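PDB 4IRX: sugar ABC transporter, periplasmic sugar-binding protein from Caulobacter crescentus, which binds myo-inositol as a periplasmic binding protein and probably hands it to an ABC transporter for nutrient uptake. Local coordinates for residues Val39-Leu44 and Thr257-Ala262; Gly116-Ala121 and Leu157-Pro162; Asn185-Met190 and Arg214-Asp219; Met205-Leu210 and Leu235-Ala240. All coordinates share one frame; numbering follows the deposited sequence. Where two conformers were deposited one is given.

Interaction 1: Val39-Leu44 and Thr257-Ala262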
loop_
_atom_site.group_PDB
_atom_site.type_symbol
_atom_site.label_atom_id
_atom_site.label_comp_id
_atom_site.label_asym_id
_atom_site.label_seq_id
_atom_site.Cartn_x
_atom_site.Cartn_y
_atom_site.Cartn_z
ATOM N N VAL A 39 -23.537 5.605 -7.920
ATOM C CA VAL A 39 -23.033 4.474 -8.685
ATOM C C VAL A 39 -23.030 3.221 -7.830
ATOM O O VAL A 39 -22.648 3.245 -6.652
ATOM C CB VAL A 39 -21.622 4.791 -9.301
ATOM C CG1 VAL A 39 -20.527 4.942 -8.241
ATOM C CG2 VAL A 39 -21.213 3.762 -10.352
ATOM N N LYS A 40 -23.448 2.103 -8.416
ATOM C CA LYS A 40 -23.339 0.839 -7.708
ATOM C C LYS A 40 -21.929 0.305 -7.883
ATOM O O LYS A 40 -21.407 0.290 -8.999
ATOM C CB LYS A 40 -24.357 -0.180 -8.244
ATOM C CG LYS A 40 -24.380 -1.476 -7.435
ATOM C CD LYS A 40 -25.456 -2.447 -7.925
ATOM C CE LYS A 40 -25.620 -3.625 -6.967
ATOM N NZ LYS A 40 -26.692 -4.576 -7.436
ATOM N N VAL A 41 -21.278 -0.081 -6.788
ATOM C CA VAL A 41 -19.992 -0.749 -6.908
ATOM C C VAL A 41 -20.126 -2.217 -6.556
ATOM O O VAL A 41 -20.763 -2.588 -5.552
ATOM C CB VAL A 41 -18.846 -0.067 -6.079
ATOM C CG1 VAL A 41 -18.448 1.258 -6.712
ATOM C CG2 VAL A 41 -19.234 0.099 -4.584
ATOM N N GLN A 42 -19.574 -3.065 -7.413
ATOM C CA GLN A 42 -19.513 -4.469 -7.069
ATOM C C GLN A 42 -18.081 -4.767 -6.677
ATOM O O GLN A 42 -17.167 -4.598 -7.474
ATOM C CB GLN A 42 -19.976 -5.368 -8.219
ATOM C CG GLN A 42 -21.449 -5.178 -8.530
ATOM C CD GLN A 42 -22.061 -6.365 -9.265
ATOM O OE1 GLN A 42 -21.917 -7.504 -8.833
ATOM N NE2 GLN A 42 -22.798 -6.090 -10.337
ATOM N N VAL A 43 -17.893 -5.184 -5.430
ATOM C CA VAL A 43 -16.544 -5.355 -4.872
ATOM C C VAL A 43 -16.145 -6.809 -4.857
ATOM O O VAL A 43 -16.873 -7.643 -4.324
ATOM C CB VAL A 43 -16.498 -4.823 -3.439
ATOM C CG1 VAL A 43 -15.154 -5.151 -2.785
ATOM C CG2 VAL A 43 -16.789 -3.319 -3.457
ATOM N N LEU A 44 -15.003 -7.113 -5.475
ATOM C CA LEU A 44 -14.506 -8.473 -5.554
ATOM C C LEU A 44 -13.193 -8.558 -4.783
ATOM O O LEU A 44 -12.353 -7.647 -4.848
ATOM C CB LEU A 44 -14.278 -8.871 -7.011
ATOM C CG LEU A 44 -15.423 -8.583 -7.993
ATOM C CD1 LEU A 44 -15.013 -8.954 -9.428
ATOM C CD2 LEU A 44 -16.674 -9.305 -7.551
ATOM N N THR A 257 -10.779 9.238 -5.985
ATOM C CA THR A 257 -10.364 9.791 -7.267
ATOM C C THR A 257 -10.554 8.786 -8.383
ATOM O O THR A 257 -11.038 9.146 -9.469
ATOM C CB THR A 257 -8.913 10.274 -7.201
ATOM O OG1 THR A 257 -8.792 11.301 -6.200
ATOM C CG2 THR A 257 -8.438 10.785 -8.536
ATOM N N ALA A 258 -10.190 7.530 -8.137
ATOM C CA ALA A 258 -10.435 6.506 -9.160
ATOM C C ALA A 258 -11.923 6.367 -9.497
ATOM O O ALA A 258 -12.287 6.265 -10.671
ATOM C CB ALA A 258 -9.848 5.156 -8.729
ATOM N N LEU A 259 -12.776 6.359 -8.476
ATOM C CA LEU A 259 -14.202 6.228 -8.719
ATOM C C LEU A 259 -14.782 7.445 -9.425
ATOM O O LEU A 259 -15.634 7.297 -10.291
ATOM C CB LEU A 259 -14.951 5.941 -7.415
ATOM C CG LEU A 259 -16.392 5.521 -7.631
ATOM C CD1 LEU A 259 -16.422 4.190 -8.393
ATOM C CD2 LEU A 259 -17.083 5.412 -6.265
ATOM N N ARG A 260 -14.338 8.643 -9.049
ATOM C CA ARG A 260 -14.790 9.871 -9.725
ATOM C C ARG A 260 -14.442 9.860 -11.200
ATOM O O ARG A 260 -15.281 10.200 -12.040
ATOM C CB ARG A 260 -14.231 11.122 -9.038
ATOM C CG ARG A 260 -14.811 11.389 -7.667
ATOM C CD ARG A 260 -13.898 12.297 -6.863
ATOM N NE ARG A 260 -14.426 12.409 -5.517
ATOM C CZ ARG A 260 -13.839 13.037 -4.518
ATOM N NH1 ARG A 260 -12.644 13.603 -4.666
ATOM N NH2 ARG A 260 -14.451 13.061 -3.330
ATOM N N GLN A 261 -13.219 9.452 -11.519
ATOM C CA GLN A 261 -12.846 9.285 -12.916
ATOM C C GLN A 261 -13.706 8.232 -13.607
ATOM O O GLN A 261 -14.143 8.447 -14.730
ATOM C CB GLN A 261 -11.376 8.894 -13.027
ATOM C CG GLN A 261 -10.377 9.992 -12.637
ATOM C CD GLN A 261 -9.010 9.712 -13.229
ATOM O OE1 GLN A 261 -8.918 9.243 -14.367
ATOM N NE2 GLN A 261 -7.954 9.947 -12.464
ATOM N N ALA A 262 -13.956 7.109 -12.941
ATOM C CA ALA A 262 -14.797 6.066 -13.538
ATOM C C ALA A 262 -16.194 6.585 -13.889
ATOM O O ALA A 262 -16.720 6.276 -14.957
ATOM C CB ALA A 262 -14.889 4.876 -12.591
#

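Interaction 2: Gly116-Ala121 and Leu157-Pro162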
loop_
_atom_site.group_PDB
_atom_site.type_symbol
_atom_site.label_atom_id
_atom_site.label_comp_id
_atom_site.label_asym_id
_atom_site.label_seq_id
_atom_site.Cartn_x
_atom_site.Cartn_y
_atom_site.Cartn_z
ATOM N N GLY A 116 7.686 8.025 -0.974
ATOM C CA GLY A 116 7.397 7.506 0.366
ATOM C C GLY A 116 8.529 6.733 1.002
ATOM O O GLY A 116 8.863 6.972 2.164
ATOM N N GLY A 117 9.124 5.827 0.225
ATOM C CA GLY A 117 10.268 5.073 0.689
ATOM C C GLY A 117 11.447 5.986 0.972
ATOM O O GLY A 117 12.149 5.842 1.988
ATOM N N ARG A 118 11.648 6.966 0.093
ATOM C CA ARG A 118 12.750 7.917 0.271
ATOM C C ARG A 118 12.568 8.758 1.546
ATOM O O ARG A 118 13.546 9.052 2.237
ATOM C CB ARG A 118 12.907 8.814 -0.985
ATOM C CG ARG A 118 14.003 9.859 -0.885
ATOM C CD ARG A 118 15.317 9.168 -0.796
ATOM N NE ARG A 118 16.472 10.062 -0.626
ATOM C CZ ARG A 118 17.393 10.290 -1.563
ATOM N NH1 ARG A 118 17.263 9.765 -2.785
ATOM N NH2 ARG A 118 18.449 11.061 -1.277
ATOM N N ALA A 119 11.333 9.130 1.874
ATOM C CA ALA A 119 11.057 9.846 3.135
ATOM C C ALA A 119 11.481 9.048 4.362
ATOM O O ALA A 119 12.036 9.596 5.317
ATOM C CB ALA A 119 9.576 10.187 3.243
HETATM N N MSE A 120 11.184 7.756 4.349
HETATM C CA MSE A 120 11.616 6.872 5.454
HETATM C C MSE A 120 13.129 6.855 5.587
HETATM O O MSE A 120 13.662 6.996 6.678
HETATM C CB MSE A 120 11.155 5.436 5.179
HETATM C CG MSE A 120 9.647 5.273 5.022
HETATM SE SE MSE A 120 9.174 3.422 4.602
HETATM C CE MSE A 120 8.916 2.743 6.423
ATOM N N ALA A 121 13.830 6.646 4.477
ATOM C CA ALA A 121 15.291 6.590 4.514
ATOM C C ALA A 121 15.896 7.947 4.890
ATOM O O ALA A 121 16.899 7.996 5.601
ATOM C CB ALA A 121 15.856 6.111 3.137
ATOM N N LEU A 157 19.244 5.521 1.579
ATOM C CA LEU A 157 20.352 4.933 2.311
ATOM C C LEU A 157 21.659 4.886 1.492
ATOM O O LEU A 157 22.734 5.075 2.058
ATOM C CB LEU A 157 19.983 3.542 2.864
ATOM C CG LEU A 157 18.764 3.580 3.808
ATOM C CD1 LEU A 157 18.477 2.179 4.345
ATOM C CD2 LEU A 157 18.971 4.589 4.947
ATOM N N ALA A 158 21.568 4.671 0.177
ATOM C CA ALA A 158 22.744 4.721 -0.686
ATOM C C ALA A 158 23.310 6.132 -0.651
ATOM O O ALA A 158 24.526 6.325 -0.619
ATOM C CB ALA A 158 22.394 4.342 -2.096
ATOM N N ALA A 159 22.415 7.121 -0.639
ATOM C CA ALA A 159 22.860 8.514 -0.580
ATOM C C ALA A 159 23.571 8.828 0.714
ATOM O O ALA A 159 24.499 9.638 0.751
ATOM C CB ALA A 159 21.673 9.440 -0.732
ATOM N N GLY A 160 23.143 8.183 1.797
ATOM C CA GLY A 160 23.808 8.340 3.071
ATOM C C GLY A 160 25.187 7.708 3.112
ATOM O O GLY A 160 26.083 8.192 3.816
ATOM N N GLY A 161 25.351 6.571 2.436
ATOM C CA GLY A 161 26.654 5.951 2.286
ATOM C C GLY A 161 26.840 4.706 3.107
ATOM O O GLY A 161 25.896 4.249 3.736
ATOM N N PRO A 162 28.052 4.153 3.105
ATOM C CA PRO A 162 28.310 2.844 3.714
ATOM C C PRO A 162 28.111 2.803 5.214
ATOM O O PRO A 162 28.040 1.702 5.788
ATOM C CB PRO A 162 29.781 2.556 3.368
ATOM C CG PRO A 162 30.060 3.443 2.184
ATOM C CD PRO A 162 29.200 4.654 2.331
#

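Interaction 3: Asn185-Met190 and Arg214-Asp219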
loop_
_atom_site.group_PDB
_atom_site.type_symbol
_atom_site.label_atom_id
_atom_site.label_comp_id
_atom_site.label_asym_id
_atom_site.label_seq_id
_atom_site.Cartn_x
_atom_site.Cartn_y
_atom_site.Cartn_z
ATOM N N ASN A 185 13.261 -13.585 14.091
ATOM C CA ASN A 185 14.388 -14.349 13.609
ATOM C C ASN A 185 15.546 -13.421 13.207
ATOM O O ASN A 185 16.719 -13.739 13.446
ATOM C CB ASN A 185 13.943 -15.243 12.466
ATOM C CG ASN A 185 13.214 -16.469 12.949
ATOM O OD1 ASN A 185 13.293 -16.822 14.129
ATOM N ND2 ASN A 185 12.478 -17.120 12.051
ATOM N N ILE A 186 15.213 -12.264 12.625
ATOM C CA ILE A 186 16.228 -11.282 12.284
ATOM C C ILE A 186 16.897 -10.771 13.550
ATOM O O ILE A 186 18.138 -10.688 13.620
ATOM C CB ILE A 186 15.625 -10.125 11.487
ATOM C CG1 ILE A 186 15.194 -10.628 10.104
ATOM C CG2 ILE A 186 16.639 -8.985 11.391
ATOM C CD1 ILE A 186 14.402 -9.582 9.310
ATOM N N LEU A 187 16.093 -10.468 14.568
ATOM C CA LEU A 187 16.671 -9.994 15.841
ATOM C C LEU A 187 17.584 -11.037 16.462
ATOM O O LEU A 187 18.653 -10.706 16.954
ATOM C CB LEU A 187 15.577 -9.540 16.814
ATOM C CG LEU A 187 14.770 -8.328 16.346
ATOM C CD1 LEU A 187 13.612 -8.127 17.315
ATOM C CD2 LEU A 187 15.666 -7.071 16.322
ATOM N N THR A 188 17.172 -12.300 16.417
ATOM C CA THR A 188 17.988 -13.374 16.960
ATOM C C THR A 188 19.314 -13.480 16.220
ATOM O O THR A 188 20.367 -13.678 16.835
ATOM C CB THR A 188 17.209 -14.689 16.868
ATOM O OG1 THR A 188 16.099 -14.596 17.746
ATOM C CG2 THR A 188 18.104 -15.900 17.255
ATOM N N SER A 189 19.279 -13.324 14.900
ATOM C CA SER A 189 20.501 -13.396 14.080
ATOM C C SER A 189 21.489 -12.278 14.367
ATOM O O SER A 189 22.668 -12.415 14.055
ATOM C CB SER A 189 20.143 -13.438 12.597
ATOM O OG SER A 189 19.849 -12.143 12.068
HETATM N N MSE A 190 21.029 -11.180 14.950
HETATM C CA MSE A 190 21.986 -10.111 15.308
HETATM C C MSE A 190 21.797 -9.649 16.743
HETATM O O MSE A 190 21.900 -8.465 17.072
HETATM C CB MSE A 190 21.874 -8.929 14.363
HETATM C CG MSE A 190 20.525 -8.339 14.411
HETATM SE SE MSE A 190 20.269 -7.031 13.019
HETATM C CE MSE A 190 20.437 -8.184 11.419
ATOM N N ARG A 214 9.549 -6.024 21.560
ATOM C CA ARG A 214 9.165 -6.254 22.959
ATOM C C ARG A 214 9.416 -7.686 23.398
ATOM O O ARG A 214 9.941 -7.908 24.499
ATOM C CB ARG A 214 7.699 -5.917 23.179
ATOM C CG ARG A 214 7.379 -4.462 22.977
ATOM C CD ARG A 214 6.154 -4.094 23.798
ATOM N NE ARG A 214 5.009 -4.909 23.401
ATOM C CZ ARG A 214 4.172 -4.576 22.428
ATOM N NH1 ARG A 214 4.362 -3.445 21.767
ATOM N NH2 ARG A 214 3.151 -5.366 22.118
ATOM N N ALA A 215 9.053 -8.652 22.548
ATOM C CA ALA A 215 9.265 -10.060 22.889
ATOM C C ALA A 215 10.742 -10.367 23.106
ATOM O O ALA A 215 11.085 -11.297 23.845
ATOM C CB ALA A 215 8.704 -10.968 21.802
ATOM N N ALA A 216 11.615 -9.599 22.465
ATOM C CA ALA A 216 13.061 -9.821 22.578
ATOM C C ALA A 216 13.675 -9.110 23.768
ATOM O O ALA A 216 14.887 -9.200 23.994
ATOM C CB ALA A 216 13.778 -9.417 21.277
ATOM N N GLY A 217 12.853 -8.415 24.540
ATOM C CA GLY A 217 13.355 -7.704 25.697
ATOM C C GLY A 217 14.109 -6.458 25.293
ATOM O O GLY A 217 14.893 -5.923 26.082
ATOM N N LEU A 218 13.849 -5.963 24.084
ATOM C CA LEU A 218 14.557 -4.774 23.612
ATOM C C LEU A 218 13.749 -3.521 23.858
ATOM O O LEU A 218 12.532 -3.565 24.078
ATOM C CB LEU A 218 14.931 -4.883 22.120
ATOM C CG LEU A 218 15.888 -6.013 21.747
ATOM C CD1 LEU A 218 15.895 -6.271 20.240
ATOM C CD2 LEU A 218 17.304 -5.695 22.230
ATOM N N ASP A 219 14.437 -2.392 23.769
ATOM C CA ASP A 219 13.848 -1.101 24.062
ATOM C C ASP A 219 13.440 -0.340 22.804
ATOM O O ASP A 219 14.266 -0.055 21.944
ATOM C CB ASP A 219 14.816 -0.304 24.937
ATOM C CG ASP A 219 14.248 1.010 25.395
ATOM O OD1 ASP A 219 13.027 1.231 25.232
ATOM O OD2 ASP A 219 15.032 1.814 25.936
#

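Interaction 4: Met205-Leu210 and Leu235-Ala240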
loop_
_atom_site.group_PDB
_atom_site.type_symbol
_atom_site.label_atom_id
_atom_site.label_comp_id
_atom_site.label_asym_id
_atom_site.label_seq_id
_atom_site.Cartn_x
_atom_site.Cartn_y
_atom_site.Cartn_z
HETATM N N MSE A 205 2.396 -4.724 9.462
HETATM C CA MSE A 205 3.660 -5.396 9.733
HETATM C C MSE A 205 4.444 -4.684 10.811
HETATM O O MSE A 205 5.095 -5.339 11.623
HETATM C CB MSE A 205 4.510 -5.507 8.462
HETATM C CG MSE A 205 3.912 -6.425 7.381
HETATM SE SE MSE A 205 5.089 -6.633 5.865
HETATM C CE MSE A 205 5.248 -4.767 5.337
ATOM N N ALA A 206 4.449 -3.355 10.808
ATOM C CA ALA A 206 5.114 -2.589 11.850
ATOM C C ALA A 206 4.632 -2.953 13.238
ATOM O O ALA A 206 5.438 -3.003 14.162
ATOM C CB ALA A 206 4.953 -1.056 11.612
HETATM N N MSE A 207 3.340 -3.243 13.382
HETATM C CA MSE A 207 2.806 -3.683 14.667
HETATM C C MSE A 207 3.451 -4.997 15.083
HETATM O O MSE A 207 3.861 -5.157 16.244
HETATM C CB MSE A 207 1.289 -3.784 14.604
HETATM C CG MSE A 207 0.624 -2.454 14.301
HETATM SE SE MSE A 207 0.892 -1.056 15.591
HETATM C CE MSE A 207 0.374 -2.040 17.174
ATOM N N GLY A 208 3.572 -5.934 14.145
ATOM C CA GLY A 208 4.313 -7.164 14.412
ATOM C C GLY A 208 5.773 -6.971 14.783
ATOM O O GLY A 208 6.296 -7.629 15.693
ATOM N N ALA A 209 6.444 -6.059 14.091
ATOM C CA ALA A 209 7.833 -5.802 14.419
ATOM C C ALA A 209 7.970 -5.153 15.779
ATOM O O ALA A 209 8.912 -5.501 16.521
ATOM C CB ALA A 209 8.515 -4.946 13.330
ATOM N N LEU A 210 7.055 -4.246 16.127
ATOM C CA LEU A 210 7.071 -3.683 17.496
ATOM C C LEU A 210 6.948 -4.793 18.541
ATOM O O LEU A 210 7.638 -4.768 19.582
ATOM C CB LEU A 210 5.952 -2.655 17.711
ATOM C CG LEU A 210 6.039 -1.217 17.176
ATOM C CD1 LEU A 210 4.716 -0.526 17.418
ATOM C CD2 LEU A 210 7.145 -0.447 17.891
ATOM N N LEU A 235 -0.924 5.251 14.626
ATOM C CA LEU A 235 -0.976 6.615 15.149
ATOM C C LEU A 235 -0.957 6.607 16.693
ATOM O O LEU A 235 -0.271 7.425 17.311
ATOM C CB LEU A 235 -2.201 7.376 14.586
ATOM C CG LEU A 235 -2.281 7.513 13.049
ATOM C CD1 LEU A 235 -3.588 8.198 12.618
ATOM C CD2 LEU A 235 -1.111 8.343 12.584
ATOM N N ALA A 236 -1.690 5.668 17.283
ATOM C CA ALA A 236 -1.726 5.515 18.738
ATOM C C ALA A 236 -0.377 5.125 19.302
ATOM O O ALA A 236 0.015 5.631 20.358
ATOM C CB ALA A 236 -2.799 4.520 19.133
ATOM N N ARG A 237 0.351 4.250 18.602
ATOM C CA ARG A 237 1.689 3.886 19.028
ATOM C C ARG A 237 2.677 5.037 18.945
ATOM O O ARG A 237 3.632 5.112 19.727
ATOM C CB ARG A 237 2.208 2.688 18.217
ATOM C CG ARG A 237 1.446 1.369 18.406
ATOM C CD ARG A 237 1.609 0.817 19.805
ATOM N NE ARG A 237 0.605 1.362 20.713
ATOM C CZ ARG A 237 0.829 1.728 21.976
ATOM N NH1 ARG A 237 2.028 1.586 22.519
ATOM N NH2 ARG A 237 -0.165 2.214 22.707
ATOM N N ILE A 238 2.484 5.908 17.959
ATOM C CA ILE A 238 3.325 7.088 17.844
ATOM C C ILE A 238 2.993 8.054 18.976
ATOM O O ILE A 238 3.897 8.601 19.622
ATOM C CB ILE A 238 3.174 7.749 16.461
ATOM C CG1 ILE A 238 3.700 6.771 15.397
ATOM C CG2 ILE A 238 3.909 9.099 16.435
ATOM C CD1 ILE A 238 3.405 7.159 13.953
ATOM N N LYS A 239 1.700 8.236 19.248
ATOM C CA LYS A 239 1.272 9.072 20.384
ATOM C C LYS A 239 1.849 8.552 21.704
ATOM O O LYS A 239 2.253 9.341 22.563
ATOM C CB LYS A 239 -0.259 9.163 20.448
ATOM C CG LYS A 239 -0.756 9.972 21.648
ATOM C CD LYS A 239 -2.261 10.026 21.696
ATOM C CE LYS A 239 -2.706 10.657 23.016
ATOM N NZ LYS A 239 -4.188 10.869 23.005
ATOM N N ALA A 240 1.924 7.231 21.844
ATOM C CA ALA A 240 2.464 6.594 23.064
ATOM C C ALA A 240 3.979 6.622 23.163
ATOM O O ALA A 240 4.533 6.297 24.221
ATOM C CB ALA A 240 1.967 5.146 23.164
#

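Interaction 1: Val39-Leu44 and Thr257-Ala262
Leu259, on helix 251-268, pushes its two methyl groups into the angle between Val39, just before strand 40-45, and Val41 within it. The backbones stay well apart here, with the CA atoms of Val39 and Leu259 separated by 9.0 Å, and the gap is spanned by these aliphatic branches. CB of Leu259 leaves the helix in the direction of the strand but stops short of both valines. CG follows, anti to the backbone N (chi1 -168°), which carries the branch point outward until it lies 4.2 Å from Val39 CG1. There the chain forks. CD2 of Leu259 heads for Val39 and meets its CG1 at 4.0 Å, the two side chains meeting end-on, methyl to methyl. CD1 of Leu259 turns to the other valine and rests 3.9 Å from Val41 CG1, the side chains crossing obliquely; the same CD1 is also 4.2 Å from Val39 CG1, which is thus straddled by both leucine methyls. This is the edge of the N-terminal lobe of a type I periplasmic binding protein, an alpha/beta fold in which helix 21-37 makes the beta-alpha-beta crossover from strand 10-15 to the outermost strand 40-45. Ala34 of that crossover helix touches both Val41 and Leu259, and Ile69 of strand 67-70 also packs on Leu259, so helix 251-268 shares one face of the sheet with helix 21-37. On the more exposed flank Arg260 NE forms a salt bridge with Glu33, a polar link between the same two helices outside the apolar contact.

Interaction 2: Gly116-Ala121 and Leu157-Pro162
The backbones of helices 113-127 and 144-160 come closest at Ala121 and Leu157, whose CA atoms lie only 5.8 Å apart, a spacing consistent with the small alanine side chain there. The methyl of Ala121 points at the other helix and sits 3.8 Å from the backbone N of Leu157. Leu157 sets out away from the other helix, but CG stands anti to the carbonyl carbon (chi1 -59°) and swings the isobutyl group back, bringing CD2 to 3.9 Å from Ala121 CB and 4.0 Å from Ala121 O. Toward solvent the contact thins. Arg118 bends at chi2 (65°) and reaches across so that its NH2 approaches Ala159 CB at 3.6 Å, obliquely to the guanidinium plane; its charge is met within its own helix, where NE forms a salt bridge with Asp122. Beyond Ala159 the second helix ends at Gly161, whose backbone angles, with positive phi, would press a CB against the preceding carbonyl oxygen. Strand 132-138 follows the first helix and precedes the second, so the pair is the close helix-helix packing of an alpha-beta-alpha unit, as in the Rossmann-like C-terminal lobe of periplasmic binding proteins.

Interaction 3: Asn185-Met190 and Arg214-Asp219
Leu187 reaches from the last turns of helix 176-189 to Leu218 and Ala216, in the segment that leaves helix 203-215. The firmer part of the contact is between the two leucines, which lie alongside one another, pointing opposite ways. Both methyls of Leu187 converge on one methyl of its partner: CD2 of Leu187 is 4.0 Å from Leu218 CD1, and CD1 of Leu187 is 4.1 Å from the same atom. In Leu187, CG stands anti to the carbonyl carbon (chi1 -64°), which directs the fork away from its own helix and across the gap. Leu187 is buried, and Pro195 of the intervening loop also packs against it.

The other part is looser. Ala216 offers just its CB, 4.2 Å from Leu187 CD1, and lies open to solvent; no hydrogen bond crosses between the segments. Each segment finishes its own helix with local hydrogen bonds. Ser189 OG donates to Ile186 O at 2.7 Å, with a C=O...OG angle of 124° and the donor tilted 19° from the carbonyl plane. On the facing side Gly217, with positive phi, closes the helix in a Schellman motif and turns the chain so that Leu218 can point back at Leu187.

The contact thus joins the C-terminal ends of helices 176-189 and 203-215 at the far end of the C-terminal lobe. Ile186, one residue before Leu187, packs on the outermost strand 164-171 and on its neighbour 132-138, setting helix 176-189 against that edge of the parallel sheet.

Interaction 4: Met205-Leu210 and Leu235-Ala240
The guanidinium of Arg237, the flat group of this contact, offers neither a face nor an edge to Met207 or Leu210; these two residues grip the aliphatic stem behind it. At the charged end NH1 forms a salt bridge with Glu242, whose carboxylate also pairs with Arg214, so that one acidic group probably balances two arginines. The stem is held from two directions. Met207, a selenomethionine, folds at chi2 (-62°) and again at chi3, and this double bend lays its tip across the arginine at about a right angle: SE and CE of Met207 are each 3.8 Å from Arg237 CG. Leu210, one helical turn further on, comes in at a slant, its CD1 3.9 Å from Arg237 CG and 4.1 Å from Arg237 CD. In Arg237, chi1 (-65°) sets CG toward the other helix, and the bends at chi2 and chi3 turn CD and then the guanidinium off toward Glu242. With an alanine here, the tip of Met207 and the Leu210 methyl would probably lose the stem they pack on, and Glu242 would be left without one of its two cationic mates. No hydrogen bond joins the segments. The side chain of Met207 lies about 11 Å from the bound inositol and is not among the residues that line its pocket. Helix 203-215 packs on the parallel sheet of the C-terminal lobe through Ala206 and Leu210, on Val225 of strand 224-226, and Ala209, on Cys200 of strand 197-200, while Met207 and Leu210 meet helix 232-239 at Arg237.

From the N terminus, the chain first enters interaction 1 at residues 39-44 and closes it only at 257-262, after 212 intervening residues; the other three contacts nest inside this long loop. Interaction 1 therefore ties a late helix back to the sheet of the N-terminal lobe, while the rest belong to the C-terminal lobe. Interaction 2 closes a short loop between consecutive helices before interaction 3 opens. Interactions 3 and 4 cross: 185-190 and 205-210 come first, then their partners 214-219 and 235-240, and helix 203-215 serves both. Helices 176-189, 203-215 and 232-239 are thereby linked in succession, with the centres of the two contacts 16 Å apart.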